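Local coordinates for LPXTG cell wall surface protein (Streptococcus gordonii, PDB 4IGB), which is a cell-wall-anchored surface protein, probably an adhesin, of which this chain comprises the two N-terminal domains, N1 and N2, at residues L26-F31 with Y286-D291; A261-S266 with V417-A422; S331-V336 with V413-D418. One frame throughout, in Å; residues are numbered along the deposited sequence.

How the interactions relate
Interactions 1 and 2 lie near the middle of the chain and interaction 3 about 19 Å from its centre, within the N2 domain; all three are partly buried. In interaction 1 an edge strand of an N-terminal-domain sheet pairs briefly with the strand that runs out toward N2. Interaction 2 joins the two domains through side chains and water instead of sheet pairing. Interaction 3 is a regular antiparallel ladder. A salt bridge from E288 OE2 to R263 NE, 2.6 Å, ties interaction 1 to interaction 2. Interactions 2 and 3 share V417 and D418, whose hairpin turn presents D418 both to R263 and to the end of the ladder.

Interaction 1: residues L26-F31 with Y286-D291; sequences LDIRKF and YIEKID. With SO4 (sulfate ion), chain J.
An antiparallel strand pair at the edge of a six-stranded sheet brings R29 and K30 of strand 29-30 against I287 and Y286 at the end of strand 280-287. R29 and I287 form a hydrogen-bonded pair: R29 N reaches I287 O at 2.7 Å, and I287 N returns a bond to R29 O at 3.0 Å. The next pair, K30 with Y286, is non-hydrogen-bonded, and the two side chains lie alongside, pointing the same way. The K30 chain, extended from a CG opposite the backbone N (chi1 -173°), runs along the Y286 ring, CG standing 3.5 Å from CE1. Lysine suits this place because its aliphatic stem lies along the ring while its ammonium end is held by S147 O and E146. A sulfate, probably from the crystallisation liquor, is an incidental further partner, bound weakly by K30 NZ. I28 sends CD1 to within 3.5 Å of Y286 CD1. On the face that carries I287, the F31 and I287 side chains cross at about a right angle, with F31 CZ 3.5 Å from I287 CG2, and V100 of strand 84-100 covers both. Beyond the paired residues, K289 stretches back along D27 O until NZ forms a salt bridge with D27 OD1 at 3.2 Å, approaching from above the carboxylate plane. D27 OD2 meets K324, so the carboxylate links K289, just after strand 280-287, with a residue of N2. Flanked by these apolar contacts, the short antiparallel pairing adds strand 29-30 as the outermost strand of the six-stranded sheet, next to the chain's passage toward N2.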
loop_
_atom_site.group_PDB
_atom_site.type_symbol
_atom_site.label_atom_id
_atom_site.label_comp_id
_atom_site.label_asym_id
_atom_site.label_seq_id
_atom_site.Cartn_x
_atom_site.Cartn_y
_atom_site.Cartn_z
ATOM N N LEU B 26 0.356 14.064 2.242
ATOM C CA LEU B 26 0.689 12.874 3.025
ATOM C C LEU B 26 2.185 12.612 2.926
ATOM O O LEU B 26 2.789 12.830 1.885
ATOM C CB LEU B 26 -0.063 11.661 2.475
ATOM C CG LEU B 26 -1.368 11.175 3.105
ATOM C CD1 LEU B 26 -2.053 12.241 3.904
ATOM C CD2 LEU B 26 -2.288 10.597 2.029
ATOM N N ASP B 27 2.783 12.143 4.009
ATOM C CA ASP B 27 4.192 11.785 3.995
ATOM C C ASP B 27 4.376 10.268 3.901
ATOM O O ASP B 27 5.295 9.704 4.492
ATOM C CB ASP B 27 4.870 12.312 5.263
ATOM C CG ASP B 27 6.379 12.250 5.190
ATOM O OD1 ASP B 27 6.918 12.155 4.065
ATOM O OD2 ASP B 27 7.031 12.309 6.259
ATOM N N ILE B 28 3.497 9.590 3.178
ATOM C CA ILE B 28 3.635 8.141 3.089
ATOM C C ILE B 28 4.785 7.787 2.146
ATOM O O ILE B 28 5.280 8.636 1.407
ATOM C CB ILE B 28 2.328 7.458 2.672
ATOM C CG1 ILE B 28 1.857 7.993 1.328
ATOM C CG2 ILE B 28 1.277 7.667 3.753
ATOM C CD1 ILE B 28 0.546 7.431 0.872
ATOM N N ARG B 29 5.246 6.543 2.197
ATOM C CA ARG B 29 6.317 6.148 1.300
ATOM C C ARG B 29 5.775 5.680 -0.032
ATOM O O ARG B 29 4.950 4.770 -0.085
ATOM C CB ARG B 29 7.147 5.028 1.895
ATOM C CG ARG B 29 8.195 4.557 0.921
ATOM C CD ARG B 29 9.206 3.676 1.592
ATOM N NE ARG B 29 10.358 3.497 0.720
ATOM C CZ ARG B 29 11.522 3.014 1.123
ATOM N NH1 ARG B 29 11.688 2.675 2.402
ATOM N NH2 ARG B 29 12.516 2.887 0.249
ATOM N N LYS B 30 6.260 6.282 -1.107
ATOM C CA LYS B 30 5.893 5.841 -2.442
ATOM C C LYS B 30 6.992 4.928 -2.969
ATOM O O LYS B 30 8.156 5.325 -3.048
ATOM C CB LYS B 30 5.708 7.033 -3.374
ATOM C CG LYS B 30 5.154 6.690 -4.756
ATOM C CD LYS B 30 4.897 7.973 -5.565
ATOM C CE LYS B 30 3.903 7.725 -6.697
ATOM N NZ LYS B 30 3.822 8.896 -7.614
ATOM N N PHE B 31 6.631 3.701 -3.327
ATOM C CA PHE B 31 7.643 2.760 -3.781
ATOM C C PHE B 31 8.189 3.130 -5.161
ATOM O O PHE B 31 7.544 3.839 -5.935
ATOM C CB PHE B 31 7.076 1.339 -3.799
ATOM C CG PHE B 31 6.871 0.749 -2.432
ATOM C CD1 PHE B 31 7.935 0.619 -1.553
ATOM C CD2 PHE B 31 5.614 0.326 -2.027
ATOM C CE1 PHE B 31 7.750 0.075 -0.289
ATOM C CE2 PHE B 31 5.422 -0.234 -0.788
ATOM C CZ PHE B 31 6.495 -0.357 0.092
ATOM N N TYR B 286 2.121 2.435 -2.175
ATOM C CA TYR B 286 2.659 3.103 -1.001
ATOM C C TYR B 286 2.597 2.217 0.239
ATOM O O TYR B 286 1.910 1.186 0.261
ATOM C CB TYR B 286 1.858 4.363 -0.701
ATOM C CG TYR B 286 1.628 5.309 -1.859
ATOM C CD1 TYR B 286 2.365 6.486 -1.977
ATOM C CD2 TYR B 286 0.648 5.054 -2.814
ATOM C CE1 TYR B 286 2.150 7.368 -3.030
ATOM C CE2 TYR B 286 0.420 5.942 -3.869
ATOM C CZ TYR B 286 1.181 7.089 -3.970
ATOM O OH TYR B 286 0.954 7.962 -5.012
ATOM N N ILE B 287 3.319 2.641 1.269
ATOM C CA ILE B 287 3.035 2.232 2.629
ATOM C C ILE B 287 3.183 3.447 3.524
ATOM O O ILE B 287 3.864 4.427 3.177
ATOM C CB ILE B 287 3.999 1.141 3.162
ATOM C CG1 ILE B 287 5.447 1.632 3.102
ATOM C CG2 ILE B 287 3.818 -0.171 2.411
ATOM C CD1 ILE B 287 6.427 0.730 3.847
ATOM N N GLU B 288 2.551 3.376 4.685
ATOM C CA GLU B 288 2.697 4.418 5.684
ATOM C C GLU B 288 4.051 4.279 6.359
ATOM O O GLU B 288 4.698 3.240 6.246
ATOM C CB GLU B 288 1.539 4.337 6.677
ATOM C CG GLU B 288 0.203 4.593 5.986
ATOM C CD GLU B 288 -0.981 3.992 6.722
ATOM O OE1 GLU B 288 -1.645 4.754 7.454
ATOM O OE2 GLU B 288 -1.246 2.762 6.567
ATOM N N LYS B 289 4.486 5.336 7.038
ATOM C CA LYS B 289 5.835 5.398 7.611
ATOM C C LYS B 289 5.868 5.206 9.113
ATOM O O LYS B 289 5.202 5.930 9.850
ATOM C CB LYS B 289 6.479 6.759 7.317
ATOM C CG LYS B 289 7.228 6.862 6.004
ATOM C CD LYS B 289 8.054 8.149 5.957
ATOM C CE LYS B 289 8.483 8.475 4.537
ATOM N NZ LYS B 289 9.113 9.829 4.438
ATOM N N ILE B 290 6.651 4.239 9.573
ATOM C CA ILE B 290 7.002 4.179 10.989
ATOM C C ILE B 290 8.510 4.286 11.018
ATOM O O ILE B 290 9.220 3.288 10.958
ATOM C CB ILE B 290 6.502 2.887 11.703
ATOM C CG1 ILE B 290 4.973 2.866 11.766
ATOM C CG2 ILE B 290 7.055 2.802 13.139
ATOM C CD1 ILE B 290 4.391 1.568 12.318
ATOM N N ASP B 291 8.992 5.519 11.079
ATOM C CA ASP B 291 10.398 5.790 10.850
ATOM C C ASP B 291 10.816 7.013 11.662
ATOM O O ASP B 291 10.273 8.100 11.480
ATOM C CB ASP B 291 10.627 6.002 9.352
ATOM C CG ASP B 291 11.995 6.590 9.031
ATOM O OD1 ASP B 291 12.932 6.427 9.838
ATOM O OD2 ASP B 291 12.133 7.215 7.954
HETATM S S SO4 J . 2.385 11.280 -4.755
HETATM O O1 SO4 J . 1.358 12.307 -4.592
HETATM O O2 SO4 J . 1.817 10.135 -5.446
HETATM O O3 SO4 J . 2.870 10.884 -3.434
HETATM O O4 SO4 J . 3.484 11.802 -5.568
#

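Interaction 2: residues A261-S266 with V417-A422; sequences ALRSNS and VDNLSA
R263, next to last in strand 261-264, reaches across to D418, N419 and L420 at a type II' beta turn, V417 to L420, which links two strands of the N2 domain as a beta hairpin. The meeting is an interdomain contact: the strand belongs to the N-terminal domain, and no beta pairing joins the two segments. The charged part centres on the guanidinium of R263. NH1 forms a salt bridge to D418 OD2 at 3.1 Å, nearly straight at 172°. The oxygen lies in the guanidinium plane and uses its anti lone pair, although the two flat groups are turned 62° apart. D418 OD1 is held by S331 N, so OD2 is the oxygen turned to R263. Arginine suits this site because its several N-H groups can be shared out: NE pairs with E288, NH1 also reaches N221, and a water accepts from NH2 while donating to D418 OD2 at 2.6 Å. Such an array probably stabilises the charged forms of these groups and fixes the rotation of the guanidinium. Packing is supplied by L420, whose CG lies over one guanidinium face, offset toward its rim, with CD2 4.0 Å from NE. Leucine thus lays an apolar group on the face, while D418 OD2 meets the edge. Hydrogen bonds of the N419 amide complete the contact. N419 turns its CG between its own backbone N and carbonyl carbon (chi1 63°), which carries the amide toward strand 261-264. Its OD1 then rests 3.3 Å from R263 CD, whereas ND2 donates to S264 O, near the amide plane, at 3.3 Å. Asparagine fits because ND2 has two N-H groups: the second goes to a water, 3.1 Å from N419 ND2, which donates to N265 O.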
loop_
_atom_site.group_PDB
_atom_site.type_symbol
_atom_site.label_atom_id
_atom_site.label_comp_id
_atom_site.label_asym_id
_atom_site.label_seq_id
_atom_site.Cartn_x
_atom_site.Cartn_y
_atom_site.Cartn_z
ATOM N N ALA B 261 -7.531 7.748 -0.171
ATOM C CA ALA B 261 -6.458 6.880 0.283
ATOM C C ALA B 261 -7.028 5.647 0.960
ATOM O O ALA B 261 -7.976 5.738 1.744
ATOM C CB ALA B 261 -5.515 7.616 1.230
ATOM N N LEU B 262 -6.426 4.504 0.657
ATOM C CA LEU B 262 -6.892 3.200 1.125
ATOM C C LEU B 262 -5.728 2.396 1.694
ATOM O O LEU B 262 -4.712 2.182 1.008
ATOM C CB LEU B 262 -7.518 2.420 -0.039
ATOM C CG LEU B 262 -8.690 3.069 -0.790
ATOM C CD1 LEU B 262 -8.555 2.909 -2.282
ATOM C CD2 LEU B 262 -10.015 2.454 -0.336
ATOM N N ARG B 263 -5.869 1.977 2.946
ATOM C CA ARG B 263 -4.909 1.090 3.586
ATOM C C ARG B 263 -5.509 -0.311 3.654
ATOM O O ARG B 263 -6.553 -0.509 4.265
ATOM C CB ARG B 263 -4.562 1.579 4.991
ATOM C CG ARG B 263 -3.747 0.560 5.814
ATOM C CD ARG B 263 -3.963 0.744 7.297
ATOM N NE ARG B 263 -3.443 2.014 7.813
ATOM C CZ ARG B 263 -3.795 2.511 8.997
ATOM N NH1 ARG B 263 -4.675 1.851 9.751
ATOM N NH2 ARG B 263 -3.276 3.655 9.429
ATOM N N SER B 264 -4.873 -1.264 2.981
ATOM C CA SER B 264 -5.348 -2.649 2.962
ATOM C C SER B 264 -5.253 -3.349 4.322
ATOM O O SER B 264 -4.508 -2.933 5.200
ATOM C CB SER B 264 -4.583 -3.471 1.912
ATOM O OG SER B 264 -4.975 -4.841 1.947
ATOM N N ASN B 265 -6.024 -4.419 4.484
ATOM C CA ASN B 265 -5.809 -5.353 5.584
ATOM C C ASN B 265 -4.519 -6.157 5.419
ATOM O O ASN B 265 -4.042 -6.771 6.381
ATOM C CB ASN B 265 -6.983 -6.344 5.682
ATOM C CG ASN B 265 -8.219 -5.721 6.277
ATOM O OD1 ASN B 265 -8.122 -4.773 7.052
ATOM N ND2 ASN B 265 -9.391 -6.250 5.923
ATOM N N SER B 266 -3.974 -6.193 4.201
ATOM C CA SER B 266 -2.836 -7.082 3.920
ATOM C C SER B 266 -1.783 -6.388 3.077
ATOM O O SER B 266 -1.811 -5.161 2.904
ATOM C CB SER B 266 -3.297 -8.353 3.195
ATOM O OG SER B 266 -3.757 -8.053 1.882
ATOM N N VAL B 417 0.528 -0.187 15.412
ATOM C CA VAL B 417 -0.287 1.013 15.327
ATOM C C VAL B 417 -1.408 0.609 14.371
ATOM O O VAL B 417 -1.134 0.296 13.226
ATOM C CB VAL B 417 0.520 2.187 14.717
ATOM C CG1 VAL B 417 -0.374 3.399 14.476
ATOM C CG2 VAL B 417 1.706 2.553 15.618
ATOM N N ASP B 418 -2.651 0.572 14.853
ATOM C CA ASP B 418 -3.730 -0.142 14.150
ATOM C C ASP B 418 -3.214 -1.506 13.670
ATOM O O ASP B 418 -2.692 -2.266 14.473
ATOM C CB ASP B 418 -4.308 0.682 13.001
ATOM C CG ASP B 418 -5.019 1.929 13.481
ATOM O OD1 ASP B 418 -5.252 2.050 14.705
ATOM O OD2 ASP B 418 -5.360 2.782 12.634
ATOM N N ASN B 419 -3.349 -1.813 12.380
ATOM C CA ASN B 419 -2.845 -3.090 11.853
ATOM C C ASN B 419 -1.430 -2.982 11.270
ATOM O O ASN B 419 -0.934 -3.927 10.662
ATOM C CB ASN B 419 -3.802 -3.674 10.796
ATOM C CG ASN B 419 -3.924 -2.786 9.573
ATOM O OD1 ASN B 419 -3.674 -1.575 9.652
ATOM N ND2 ASN B 419 -4.306 -3.379 8.428
ATOM N N LEU B 420 -0.782 -1.829 11.446
ATOM C CA LEU B 420 0.606 -1.673 11.009
ATOM C C LEU B 420 1.562 -2.343 11.982
ATOM O O LEU B 420 1.223 -2.573 13.140
ATOM C CB LEU B 420 0.985 -0.194 10.853
ATOM C CG LEU B 420 -0.022 0.587 10.005
ATOM C CD1 LEU B 420 0.340 2.064 9.921
ATOM C CD2 LEU B 420 -0.138 -0.055 8.602
ATOM N N SER B 421 2.761 -2.649 11.497
ATOM C CA SER B 421 3.774 -3.300 12.296
ATOM C C SER B 421 5.103 -2.661 12.014
ATOM O O SER B 421 5.370 -2.302 10.885
ATOM C CB SER B 421 3.884 -4.773 11.914
ATOM O OG SER B 421 3.092 -5.551 12.763
ATOM N N ALA B 422 5.931 -2.529 13.045
ATOM C CA ALA B 422 7.322 -2.146 12.859
ATOM C C ALA B 422 8.192 -2.837 13.904
ATOM O O ALA B 422 8.169 -2.472 15.073
ATOM C CB ALA B 422 7.481 -0.650 12.963
HETATM O O HOH W 1 -3.965 4.828 12.004
HETATM O O HOH W 2 -5.052 -6.282 8.997
#

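Interaction 3: residues S331-V336 with V413-D418; sequences SSIEMV and VTLHVD
A regular antiparallel ladder in the N2-domain sheet pairs strand 333-336 with strand 413-417, their axes 4.7 Å apart and their directions 165° from each other. E334 with H416 and V336 with T414 are the hydrogen-bonded pairs; H416 N to E334 O, at 2.7 Å, is almost straight. M335 with L415, between them, and I333 with V417, at the near end, are non-hydrogen-bonded pairs, close enough for CA-H...O contacts such as I333 CA to H416 O. The face with I333, M335, L415 and V417 is apolar and buried. Here L415 CD1 is the common meeting point, 3.7 Å from I333 CG2 and 4.0 Å from M335 CG; M335 lies beside L415, pointing the same way, and F317 of strand 310-317 packs on both. Branched and flexible hydrophobic chains suit this interior. The other face carries E334, V336, T414 and H416 and is more exposed. V336 places its CG2 opposite its own carbonyl carbon, which sets that methyl 3.5 Å from CD2 of the H416 imidazole. Beyond the I333-V417 pair, D418 N still donates to S332 O, and OD1 of the aspartate accepts from S331 N at 2.6 Å on its syn lone pair, with a weak bond from S332 N. A carboxylate suits this end because one oxygen can take both neighbouring N-H groups. Two waters extend the grip, one joining S331 OG to D418 OD2, the other S332 OG to D418 O. Apolar residues on one face and mixed polar ones on the other are typical of a beta-sandwich sheet, consistent with the adhesin clan to which N2 belongs.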
loop_
_atom_site.group_PDB
_atom_site.type_symbol
_atom_site.label_atom_id
_atom_site.label_comp_id
_atom_site.label_asym_id
_atom_site.label_seq_id
_atom_site.Cartn_x
_atom_site.Cartn_y
_atom_site.Cartn_z
ATOM N N SER B 331 -6.380 3.840 16.272
ATOM C CA SER B 331 -7.344 3.349 17.235
ATOM C C SER B 331 -6.652 2.534 18.325
ATOM O O SER B 331 -7.182 2.359 19.418
ATOM C CB SER B 331 -8.385 2.486 16.521
ATOM O OG SER B 331 -9.036 3.256 15.522
ATOM N N SER B 332 -5.474 2.014 18.020
ATOM C CA SER B 332 -4.710 1.282 19.016
ATOM C C SER B 332 -3.213 1.417 18.782
ATOM O O SER B 332 -2.748 1.516 17.641
ATOM C CB SER B 332 -5.093 -0.199 18.992
ATOM O OG SER B 332 -4.613 -0.785 17.806
ATOM N N ILE B 333 -2.459 1.424 19.875
ATOM C CA ILE B 333 -1.020 1.315 19.804
ATOM C C ILE B 333 -0.578 0.306 20.846
ATOM O O ILE B 333 -0.966 0.400 22.007
ATOM C CB ILE B 333 -0.327 2.655 20.083
ATOM C CG1 ILE B 333 -0.677 3.688 18.997
ATOM C CG2 ILE B 333 1.183 2.462 20.173
ATOM C CD1 ILE B 333 -0.135 5.123 19.321
ATOM N N GLU B 334 0.236 -0.654 20.430
ATOM C CA GLU B 334 0.710 -1.692 21.323
ATOM C C GLU B 334 2.156 -2.004 21.000
ATOM O O GLU B 334 2.619 -1.775 19.881
ATOM C CB GLU B 334 -0.153 -2.954 21.186
ATOM C CG GLU B 334 -1.644 -2.677 21.260
ATOM C CD GLU B 334 -2.499 -3.942 21.155
ATOM O OE1 GLU B 334 -1.933 -5.045 20.965
ATOM O OE2 GLU B 334 -3.747 -3.825 21.260
ATOM N N MET B 335 2.871 -2.508 21.998
ATOM C CA MET B 335 4.232 -2.962 21.818
ATOM C C MET B 335 4.260 -4.382 22.342
ATOM O O MET B 335 3.812 -4.644 23.463
ATOM C CB MET B 335 5.207 -2.093 22.614
ATOM C CG MET B 335 5.157 -0.616 22.247
ATOM S SD MET B 335 3.657 0.177 22.833
ATOM C CE MET B 335 4.162 1.914 22.716
ATOM N N VAL B 336 4.772 -5.288 21.518
ATOM C CA VAL B 336 4.763 -6.710 21.816
ATOM C C VAL B 336 6.187 -7.172 22.027
ATOM O O VAL B 336 7.013 -7.072 21.118
ATOM C CB VAL B 336 4.193 -7.535 20.640
ATOM C CG1 VAL B 336 4.300 -9.024 20.937
ATOM C CG2 VAL B 336 2.750 -7.162 20.353
ATOM N N VAL B 413 11.531 -6.372 19.574
ATOM C CA VAL B 413 10.232 -5.919 20.023
ATOM C C VAL B 413 9.523 -5.342 18.826
ATOM O O VAL B 413 10.177 -4.902 17.886
ATOM C CB VAL B 413 10.314 -4.925 21.212
ATOM C CG1 VAL B 413 10.840 -3.541 20.764
ATOM C CG2 VAL B 413 8.971 -4.798 21.858
ATOM N N THR B 414 8.194 -5.377 18.842
ATOM C CA THR B 414 7.400 -4.927 17.695
ATOM C C THR B 414 6.330 -3.909 18.057
ATOM O O THR B 414 5.502 -4.149 18.931
ATOM C CB THR B 414 6.723 -6.118 16.987
ATOM O OG1 THR B 414 7.732 -7.031 16.558
ATOM C CG2 THR B 414 5.926 -5.653 15.770
ATOM N N LEU B 415 6.338 -2.780 17.362
ATOM C CA LEU B 415 5.324 -1.761 17.569
ATOM C C LEU B 415 4.165 -2.036 16.643
ATOM O O LEU B 415 4.355 -2.336 15.466
ATOM C CB LEU B 415 5.884 -0.372 17.286
ATOM C CG LEU B 415 4.927 0.821 17.327
ATOM C CD1 LEU B 415 4.292 1.003 18.708
ATOM C CD2 LEU B 415 5.670 2.092 16.909
ATOM N N HIS B 416 2.966 -1.965 17.201
ATOM C CA HIS B 416 1.759 -1.999 16.406
ATOM C C HIS B 416 1.017 -0.679 16.542
ATOM O O HIS B 416 0.903 -0.128 17.637
ATOM C CB HIS B 416 0.867 -3.150 16.845
ATOM C CG HIS B 416 1.516 -4.486 16.702
ATOM N ND1 HIS B 416 1.331 -5.285 15.598
ATOM C CD2 HIS B 416 2.377 -5.150 17.508
ATOM C CE1 HIS B 416 2.037 -6.394 15.734
ATOM N NE2 HIS B 416 2.679 -6.340 16.887
ATOM N N VAL B 417 0.528 -0.187 15.412
ATOM C CA VAL B 417 -0.287 1.013 15.327
ATOM C C VAL B 417 -1.408 0.609 14.371
ATOM O O VAL B 417 -1.134 0.296 13.226
ATOM C CB VAL B 417 0.520 2.187 14.717
ATOM C CG1 VAL B 417 -0.374 3.399 14.476
ATOM C CG2 VAL B 417 1.706 2.553 15.618
ATOM N N ASP B 418 -2.651 0.572 14.853
ATOM C CA ASP B 418 -3.730 -0.142 14.150
ATOM C C ASP B 418 -3.214 -1.506 13.670
ATOM O O ASP B 418 -2.692 -2.266 14.473
ATOM C CB ASP B 418 -4.308 0.682 13.001
ATOM C CG ASP B 418 -5.019 1.929 13.481
ATOM O OD1 ASP B 418 -5.252 2.050 14.705
ATOM O OD2 ASP B 418 -5.360 2.782 12.634
HETATM O O HOH W 3 -7.725 4.231 13.471
HETATM O O HOH W 4 -2.332 -2.091 17.133
#